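Local coordinates for protein 2-dehydropantoate 2-reductase (Enterococcus faecium, PDB 3WFI) that acts as an NAD(H)-dependent D-mandelate dehydrogenase of the ketopantoate reductase family, probably interconverting D-2-hydroxy acids and the corresponding 2-keto acids, at residues Met119-Trp129 with Gly145-Lys156; Ala214-Asn223 with Val238-Phe249. All blocks are in the same frame, centred on the assembly; numbering follows the deposited sequence.

Interaction 1: residues Met119-Trp129 with Gly145-Lys156; sequences MENIYIGNTMW and GSVELQNLGDGK
Alternating backbone bonds pair strand 122-127 with strand 147-151: I124 and Q150 exchange two, N126 and E148 two more, and the ladder is continued at its two ends by M128 N to S146 O at 2.8 Å and L152 N to I122 O. The strands run antiparallel, their axes 158° apart. In the mixed sheet of the Rossmann-type domain, strand 122-127 ends the parallel run, and strand 147-151 beside it runs the other way, as does the edge strand 174-176. N126 and W129 lie next to N105 and M11, residues that bind NAD(+).

Apolar contacts gather at L152, whose CD1 meets I122 CG2 at 3.6 Å while CD2 meets I124 CD1 at 3.7 Å. M119 SD lies against L152 CB.

At the other end the indole of W129 lies on the G145 backbone, G145 CA standing over the six-membered ring in a CH-pi contact; NE1 donates to L172 O, which would help hold the ring in this orientation.

E120 O takes two partners, K156 NZ and a water. K156, its chain bent at every torsion past CB (chi2 -56°), brings NZ to E120 O at 2.8 Å from above the carbonyl plane. The water donates to E120 O and I122 O and accepts from G153 N.

Interaction 2: residues Ala214-Asn223 with Val238-Phe249; sequences AHKMVATIVN and VPEVIAHCESCF
Two helices of the all-helical C-terminal domain pack here by knobs-into-holes, residues 214-223 of helix 214-231 against helix 238-246, with N-to-C directions 131° apart and axes 9.7 Å from each other at closest approach. The contact belongs to the C-terminal domain of the ketopantoate reductase family, related to that of 6-phosphogluconate dehydrogenase, and it lies away from the NAD(+)-binding residues.

The knobs come from both sides. V222 enters a hole formed by V238, V241, I242 and C245. Its two methyls part company there: CG1, anti to the backbone N (chi1 170°), meets V241 CG1 at 3.7 Å, whereas CG2 turns to C245 SG at 4.0 Å. In return I242 fills the hole among H215, V218, A219 and V222. Its CD1 rests on A219 CB at 3.9 Å, its CG1 lies against V222 CB, and its CG2 approaches H215 CE1 at 4.0 Å.

Along the same seam V218 CG1 packs on C245 CB at 3.8 Å, and the phenyl tip of F249, CZ, comes to A214 CB. V238 CG1 lies against the side-chain amide of N223, whose ND2 donates to A219 O one turn back in its own helix, from above the carbonyl plane.

Neighbouring helices cover other sides of the pair: Y294 and L298 of helix 293-308 touch I221, and C189 of helix 180-191 touches V241. K216 points away from this seam and forms a salt bridge with E300 of the second subunit.

One polar bond crosses the interface. The carboxylate of E246, carried out on an extended chain, meets the H215 imidazole at its edge, with the two planes 64° apart; H215 ND1 donates to the syn lone pair of E246 OE2 at 2.7 Å.

Interactions 1 and 2 hold different elements in different domains, one a strand pair of the nucleotide-binding domain, the other a helix pair of the C-terminal domain, and they do not touch: their centres are 27 Å apart and their nearest atoms about 12 Å. Both are partly buried, but interaction 1 sits nearer the middle of the chain and buries about twice the area. Its cohesion is largely backbone hydrogen bonding, with side-chain contacts added mainly at the two ends. Interaction 2 depends instead on interlocking aliphatic side chains, with a single imidazole-carboxylate bond at its more exposed margin. Residues next to NAD(+)-binding positions occur in 119-129, whereas 214-223 includes residues facing the second subunit.

Interaction 1: residues Met119-Trp129 with Gly145-Lys156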
# COMPACT_ATOMS: atom_id res chain seq x y z
N MET B 119 12.89 19.34 -24.69
CA MET B 119 13.12 19.82 -23.35
C MET B 119 13.71 21.23 -23.31
O MET B 119 13.35 22.03 -22.44
CB MET B 119 14.06 18.83 -22.62
CG MET B 119 14.08 18.96 -21.11
SD MET B 119 12.46 18.79 -20.35
CE MET B 119 11.97 17.11 -20.77
N GLU B 120 14.60 21.53 -24.26
CA GLU B 120 15.25 22.85 -24.34
C GLU B 120 14.25 24.00 -24.50
O GLU B 120 14.56 25.15 -24.19
CB GLU B 120 16.34 22.88 -25.44
CG GLU B 120 15.89 23.32 -26.83
CD GLU B 120 16.98 23.31 -27.90
OE1 GLU B 120 17.41 22.21 -28.32
OE2 GLU B 120 17.40 24.40 -28.35
N ASN B 121 13.05 23.69 -24.98
CA ASN B 121 12.01 24.70 -25.19
C ASN B 121 10.91 24.70 -24.12
O ASN B 121 9.88 25.36 -24.30
CB ASN B 121 11.37 24.51 -26.57
CG ASN B 121 12.28 24.93 -27.72
OD1 ASN B 121 12.07 24.52 -28.87
ND2 ASN B 121 13.26 25.77 -27.44
N ILE B 122 11.14 23.98 -23.02
CA ILE B 122 10.12 23.88 -21.95
C ILE B 122 10.55 24.71 -20.74
O ILE B 122 11.71 24.66 -20.31
CB ILE B 122 9.84 22.43 -21.53
CG1 ILE B 122 9.42 21.59 -22.73
CG2 ILE B 122 8.73 22.38 -20.48
CD1 ILE B 122 9.24 20.12 -22.44
N TYR B 123 9.58 25.46 -20.21
CA TYR B 123 9.81 26.31 -19.05
C TYR B 123 8.71 26.02 -18.03
O TYR B 123 7.57 25.70 -18.39
CB TYR B 123 9.82 27.79 -19.45
CG TYR B 123 10.87 28.13 -20.49
CD1 TYR B 123 12.11 28.62 -20.12
CD2 TYR B 123 10.62 27.92 -21.85
CE1 TYR B 123 13.08 28.90 -21.06
CE2 TYR B 123 11.57 28.19 -22.81
CZ TYR B 123 12.80 28.69 -22.41
OH TYR B 123 13.76 28.96 -23.33
N ILE B 124 9.07 26.08 -16.76
CA ILE B 124 8.13 25.79 -15.67
C ILE B 124 8.03 27.02 -14.79
O ILE B 124 9.03 27.71 -14.57
CB ILE B 124 8.59 24.59 -14.83
CG1 ILE B 124 10.07 24.71 -14.44
CG2 ILE B 124 8.37 23.31 -15.61
CD1 ILE B 124 10.49 23.77 -13.33
N GLY B 125 6.83 27.29 -14.29
CA GLY B 125 6.64 28.45 -13.44
C GLY B 125 5.48 28.40 -12.46
O GLY B 125 4.67 27.48 -12.47
N ASN B 126 5.45 29.40 -11.59
CA ASN B 126 4.37 29.59 -10.63
C ASN B 126 3.81 30.96 -10.87
O ASN B 126 4.56 31.88 -11.17
CB ASN B 126 4.90 29.51 -9.18
CG ASN B 126 5.41 28.13 -8.82
OD1 ASN B 126 6.30 27.98 -7.98
ND2 ASN B 126 4.84 27.10 -9.44
N THR B 127 2.50 31.10 -10.73
CA THR B 127 1.87 32.41 -10.80
C THR B 127 1.20 32.73 -9.46
O THR B 127 0.55 31.87 -8.87
CB THR B 127 0.86 32.54 -11.95
OG1 THR B 127 0.16 33.79 -11.83
CG2 THR B 127 -0.16 31.40 -11.95
N MET B 128 1.38 33.96 -8.98
CA MET B 128 0.78 34.41 -7.72
C MET B 128 -0.33 35.44 -7.95
O MET B 128 -0.84 36.03 -7.00
CB MET B 128 1.87 34.95 -6.77
CG MET B 128 2.45 33.86 -5.87
SD MET B 128 4.10 33.19 -6.23
CE MET B 128 4.20 33.13 -8.01
N TRP B 129 -0.70 35.64 -9.21
CA TRP B 129 -1.86 36.45 -9.57
C TRP B 129 -3.15 35.77 -9.12
O TRP B 129 -3.17 34.56 -8.94
CB TRP B 129 -1.90 36.68 -11.09
CG TRP B 129 -0.83 37.58 -11.56
CD1 TRP B 129 0.39 37.22 -12.07
CD2 TRP B 129 -0.85 39.01 -11.54
NE1 TRP B 129 1.12 38.34 -12.38
CE2 TRP B 129 0.38 39.45 -12.06
CE3 TRP B 129 -1.80 39.96 -11.13
CZ2 TRP B 129 0.69 40.81 -12.20
CZ3 TRP B 129 -1.49 41.30 -11.27
CH2 TRP B 129 -0.26 41.72 -11.80
N GLY B 145 0.14 40.77 -8.24
CA GLY B 145 0.63 39.41 -8.38
C GLY B 145 2.02 39.36 -8.96
O GLY B 145 2.68 40.39 -9.09
N SER B 146 2.46 38.16 -9.30
CA SER B 146 3.78 37.95 -9.91
C SER B 146 3.88 36.57 -10.55
O SER B 146 3.02 35.72 -10.37
CB SER B 146 4.87 38.08 -8.85
OG SER B 146 4.81 36.98 -7.95
N VAL B 147 4.96 36.38 -11.31
CA VAL B 147 5.26 35.10 -11.93
C VAL B 147 6.74 34.81 -11.72
O VAL B 147 7.58 35.70 -11.85
CB VAL B 147 4.95 35.11 -13.45
CG1 VAL B 147 5.32 33.78 -14.09
CG2 VAL B 147 3.48 35.44 -13.70
N GLU B 148 7.04 33.56 -11.40
CA GLU B 148 8.41 33.08 -11.32
C GLU B 148 8.52 31.88 -12.23
O GLU B 148 7.63 31.03 -12.24
CB GLU B 148 8.80 32.69 -9.89
CG GLU B 148 8.73 33.85 -8.90
CD GLU B 148 9.31 33.51 -7.54
OE1 GLU B 148 9.47 32.31 -7.24
OE2 GLU B 148 9.58 34.45 -6.77
N LEU B 149 9.61 31.81 -13.00
CA LEU B 149 9.75 30.75 -14.00
C LEU B 149 11.19 30.33 -14.21
O LEU B 149 12.13 31.08 -13.92
CB LEU B 149 9.11 31.17 -15.34
CG LEU B 149 9.72 32.34 -16.13
CD1 LEU B 149 10.91 31.90 -16.97
CD2 LEU B 149 8.67 32.98 -17.03
N GLN B 150 11.35 29.10 -14.71
CA GLN B 150 12.66 28.49 -14.89
C GLN B 150 12.72 27.66 -16.16
O GLN B 150 11.75 27.00 -16.53
CB GLN B 150 12.96 27.59 -13.70
CG GLN B 150 14.39 27.06 -13.69
CD GLN B 150 14.76 26.34 -12.41
OE1 GLN B 150 13.91 26.08 -11.56
NE2 GLN B 150 16.05 26.05 -12.26
N ASN B 151 13.88 27.68 -16.81
CA ASN B 151 14.16 26.77 -17.92
C ASN B 151 14.34 25.34 -17.43
O ASN B 151 14.97 25.10 -16.41
CB ASN B 151 15.41 27.22 -18.70
CG ASN B 151 16.66 27.24 -17.84
OD1 ASN B 151 16.76 28.03 -16.90
ND2 ASN B 151 17.62 26.38 -18.14
N LEU B 152 13.79 24.39 -18.16
CA LEU B 152 14.17 22.98 -17.99
C LEU B 152 15.38 22.53 -18.80
O LEU B 152 16.04 21.57 -18.40
CB LEU B 152 13.01 22.07 -18.33
CG LEU B 152 11.87 22.21 -17.34
CD1 LEU B 152 10.76 21.27 -17.75
CD2 LEU B 152 12.34 21.89 -15.94
N GLY B 153 15.68 23.17 -19.91
CA GLY B 153 16.81 22.72 -20.73
C GLY B 153 18.11 23.40 -20.35
O GLY B 153 18.14 24.60 -20.07
N ASP B 154 19.19 22.63 -20.38
CA ASP B 154 20.52 23.11 -20.02
C ASP B 154 20.87 24.30 -20.88
O ASP B 154 20.60 24.30 -22.08
CB ASP B 154 21.59 22.02 -20.29
CG ASP B 154 21.47 20.82 -19.36
OD1 ASP B 154 20.94 20.92 -18.23
OD2 ASP B 154 21.96 19.76 -19.77
N GLY B 155 21.44 25.33 -20.27
CA GLY B 155 21.92 26.49 -21.00
C GLY B 155 20.86 27.46 -21.50
O GLY B 155 21.18 28.37 -22.27
N LYS B 156 19.62 27.30 -21.05
CA LYS B 156 18.53 28.15 -21.49
C LYS B 156 18.13 29.20 -20.44
O LYS B 156 17.01 29.72 -20.49
CB LYS B 156 17.32 27.30 -21.88
CG LYS B 156 17.59 26.23 -22.94
CD LYS B 156 18.20 26.76 -24.24
CE LYS B 156 17.29 27.71 -25.00
NZ LYS B 156 16.06 27.06 -25.53
O HOH W 1 14.23 25.34 -21.37

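Interaction 2: residues Ala214-Asn223 with Val238-Phe249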
# COMPACT_ATOMS: atom_id res chain seq x y z
N ALA B 214 3.90 6.30 10.20
CA ALA B 214 3.77 7.40 9.24
C ALA B 214 5.16 7.93 8.84
O ALA B 214 5.41 8.19 7.68
CB ALA B 214 2.89 8.51 9.81
N HIS B 215 6.06 8.04 9.80
CA HIS B 215 7.38 8.58 9.49
C HIS B 215 8.12 7.69 8.50
O HIS B 215 8.67 8.17 7.52
CB HIS B 215 8.23 8.79 10.76
CG HIS B 215 9.64 9.15 10.45
ND1 HIS B 215 10.01 10.40 9.99
CD2 HIS B 215 10.78 8.43 10.51
CE1 HIS B 215 11.31 10.42 9.78
NE2 HIS B 215 11.80 9.24 10.08
N LYS B 216 8.09 6.38 8.75
CA LYS B 216 8.73 5.44 7.86
C LYS B 216 8.13 5.52 6.45
O LYS B 216 8.85 5.50 5.46
CB LYS B 216 8.65 4.03 8.42
CG LYS B 216 9.07 2.94 7.43
CD LYS B 216 10.55 3.05 7.05
CE LYS B 216 11.06 1.78 6.37
NZ LYS B 216 10.25 1.43 5.19
N MET B 217 6.81 5.60 6.36
CA MET B 217 6.16 5.58 5.04
C MET B 217 6.47 6.87 4.27
O MET B 217 6.78 6.84 3.08
CB MET B 217 4.65 5.39 5.21
CG MET B 217 4.30 4.00 5.72
SD MET B 217 2.53 3.65 5.78
CE MET B 217 2.01 4.77 7.10
N VAL B 218 6.40 8.00 4.97
CA VAL B 218 6.75 9.29 4.39
C VAL B 218 8.22 9.29 3.94
O VAL B 218 8.52 9.67 2.82
CB VAL B 218 6.44 10.46 5.37
CG1 VAL B 218 7.07 11.77 4.89
CG2 VAL B 218 4.94 10.62 5.54
N ALA B 219 9.12 8.85 4.82
CA ALA B 219 10.55 8.87 4.52
C ALA B 219 10.88 8.02 3.31
O ALA B 219 11.70 8.42 2.47
CB ALA B 219 11.36 8.40 5.71
N THR B 220 10.26 6.84 3.23
CA THR B 220 10.51 5.94 2.12
C THR B 220 10.05 6.57 0.80
O THR B 220 10.77 6.51 -0.20
CB THR B 220 9.81 4.58 2.34
OG1 THR B 220 10.25 4.01 3.57
CG2 THR B 220 10.12 3.60 1.22
N ILE B 221 8.86 7.16 0.80
CA ILE B 221 8.33 7.78 -0.41
C ILE B 221 9.19 8.97 -0.85
O ILE B 221 9.53 9.09 -2.03
CB ILE B 221 6.85 8.21 -0.24
CG1 ILE B 221 5.97 6.97 -0.17
CG2 ILE B 221 6.40 9.09 -1.41
CD1 ILE B 221 4.61 7.23 0.49
N VAL B 222 9.58 9.82 0.10
CA VAL B 222 10.38 10.99 -0.23
C VAL B 222 11.73 10.57 -0.84
O VAL B 222 12.23 11.20 -1.77
CB VAL B 222 10.59 11.91 0.99
CG1 VAL B 222 11.62 12.98 0.70
CG2 VAL B 222 9.27 12.55 1.39
N ASN B 223 12.30 9.48 -0.33
CA ASN B 223 13.55 8.97 -0.90
C ASN B 223 13.41 8.51 -2.33
O ASN B 223 14.32 8.69 -3.13
CB ASN B 223 14.16 7.89 -0.02
CG ASN B 223 15.09 8.46 1.00
OD1 ASN B 223 16.21 8.85 0.67
ND2 ASN B 223 14.65 8.52 2.23
N VAL B 238 16.72 15.76 1.69
CA VAL B 238 15.72 14.78 2.09
C VAL B 238 15.20 14.98 3.52
O VAL B 238 13.99 15.02 3.74
CB VAL B 238 16.18 13.33 1.83
CG1 VAL B 238 15.24 12.32 2.48
CG2 VAL B 238 16.26 13.09 0.32
N PRO B 239 16.10 15.16 4.50
CA PRO B 239 15.59 15.42 5.85
C PRO B 239 14.65 16.63 5.92
O PRO B 239 13.58 16.55 6.56
CB PRO B 239 16.86 15.65 6.68
CG PRO B 239 17.94 14.94 5.94
CD PRO B 239 17.58 15.03 4.49
N GLU B 240 15.01 17.73 5.26
CA GLU B 240 14.15 18.92 5.27
C GLU B 240 12.82 18.61 4.60
O GLU B 240 11.76 18.94 5.15
CB GLU B 240 14.82 20.11 4.60
CG GLU B 240 14.13 21.44 4.85
CD GLU B 240 12.82 21.64 4.07
OE1 GLU B 240 12.72 21.23 2.88
OE2 GLU B 240 11.88 22.23 4.64
N VAL B 241 12.87 17.96 3.45
CA VAL B 241 11.64 17.66 2.73
C VAL B 241 10.72 16.76 3.56
O VAL B 241 9.51 17.00 3.63
CB VAL B 241 11.91 17.09 1.33
CG1 VAL B 241 10.62 16.59 0.68
CG2 VAL B 241 12.55 18.15 0.46
N ILE B 242 11.30 15.75 4.21
CA ILE B 242 10.55 14.89 5.12
C ILE B 242 9.90 15.73 6.23
O ILE B 242 8.70 15.59 6.51
CB ILE B 242 11.44 13.79 5.73
CG1 ILE B 242 11.83 12.77 4.66
CG2 ILE B 242 10.71 13.07 6.86
CD1 ILE B 242 13.01 11.88 5.01
N ALA B 243 10.68 16.60 6.87
CA ALA B 243 10.14 17.47 7.93
C ALA B 243 9.01 18.35 7.39
O ALA B 243 7.98 18.55 8.06
CB ALA B 243 11.24 18.34 8.53
N HIS B 244 9.17 18.82 6.16
CA HIS B 244 8.13 19.65 5.52
C HIS B 244 6.83 18.87 5.29
O HIS B 244 5.73 19.39 5.54
CB HIS B 244 8.66 20.22 4.20
CG HIS B 244 7.67 21.07 3.48
ND1 HIS B 244 7.12 22.20 4.04
CD2 HIS B 244 7.15 20.98 2.23
CE1 HIS B 244 6.29 22.76 3.18
NE2 HIS B 244 6.28 22.03 2.08
N CYS B 245 6.94 17.64 4.80
CA CYS B 245 5.78 16.75 4.71
C CYS B 245 5.11 16.57 6.08
O CYS B 245 3.88 16.65 6.20
CB CYS B 245 6.21 15.38 4.17
SG CYS B 245 6.73 15.40 2.44
N GLU B 246 5.93 16.32 7.10
CA GLU B 246 5.44 16.02 8.44
C GLU B 246 4.87 17.22 9.19
O GLU B 246 4.10 17.05 10.15
CB GLU B 246 6.52 15.30 9.26
CG GLU B 246 6.83 13.92 8.67
CD GLU B 246 7.84 13.13 9.46
OE1 GLU B 246 8.49 13.69 10.36
OE2 GLU B 246 8.00 11.94 9.17
N SER B 247 5.21 18.43 8.75
CA SER B 247 4.59 19.64 9.29
C SER B 247 3.07 19.69 9.04
O SER B 247 2.34 20.38 9.76
CB SER B 247 5.26 20.89 8.71
OG SER B 247 4.90 21.12 7.36
N CYS B 248 2.60 18.94 8.04
CA CYS B 248 1.16 18.80 7.80
C CYS B 248 0.40 18.07 8.92
O CYS B 248 -0.83 18.16 8.99
CB CYS B 248 0.91 18.05 6.50
SG CYS B 248 1.54 18.90 5.04
N PHE B 249 1.13 17.33 9.76
CA PHE B 249 0.52 16.61 10.87
C PHE B 249 0.03 17.51 12.01
O PHE B 249 -0.70 17.04 12.89
CB PHE B 249 1.51 15.63 11.52
CG PHE B 249 2.04 14.56 10.60
CD1 PHE B 249 1.32 14.10 9.49
CD2 PHE B 249 3.26 13.94 10.90
CE1 PHE B 249 1.84 13.09 8.68
CE2 PHE B 249 3.78 12.94 10.10
CZ PHE B 249 3.07 12.51 8.99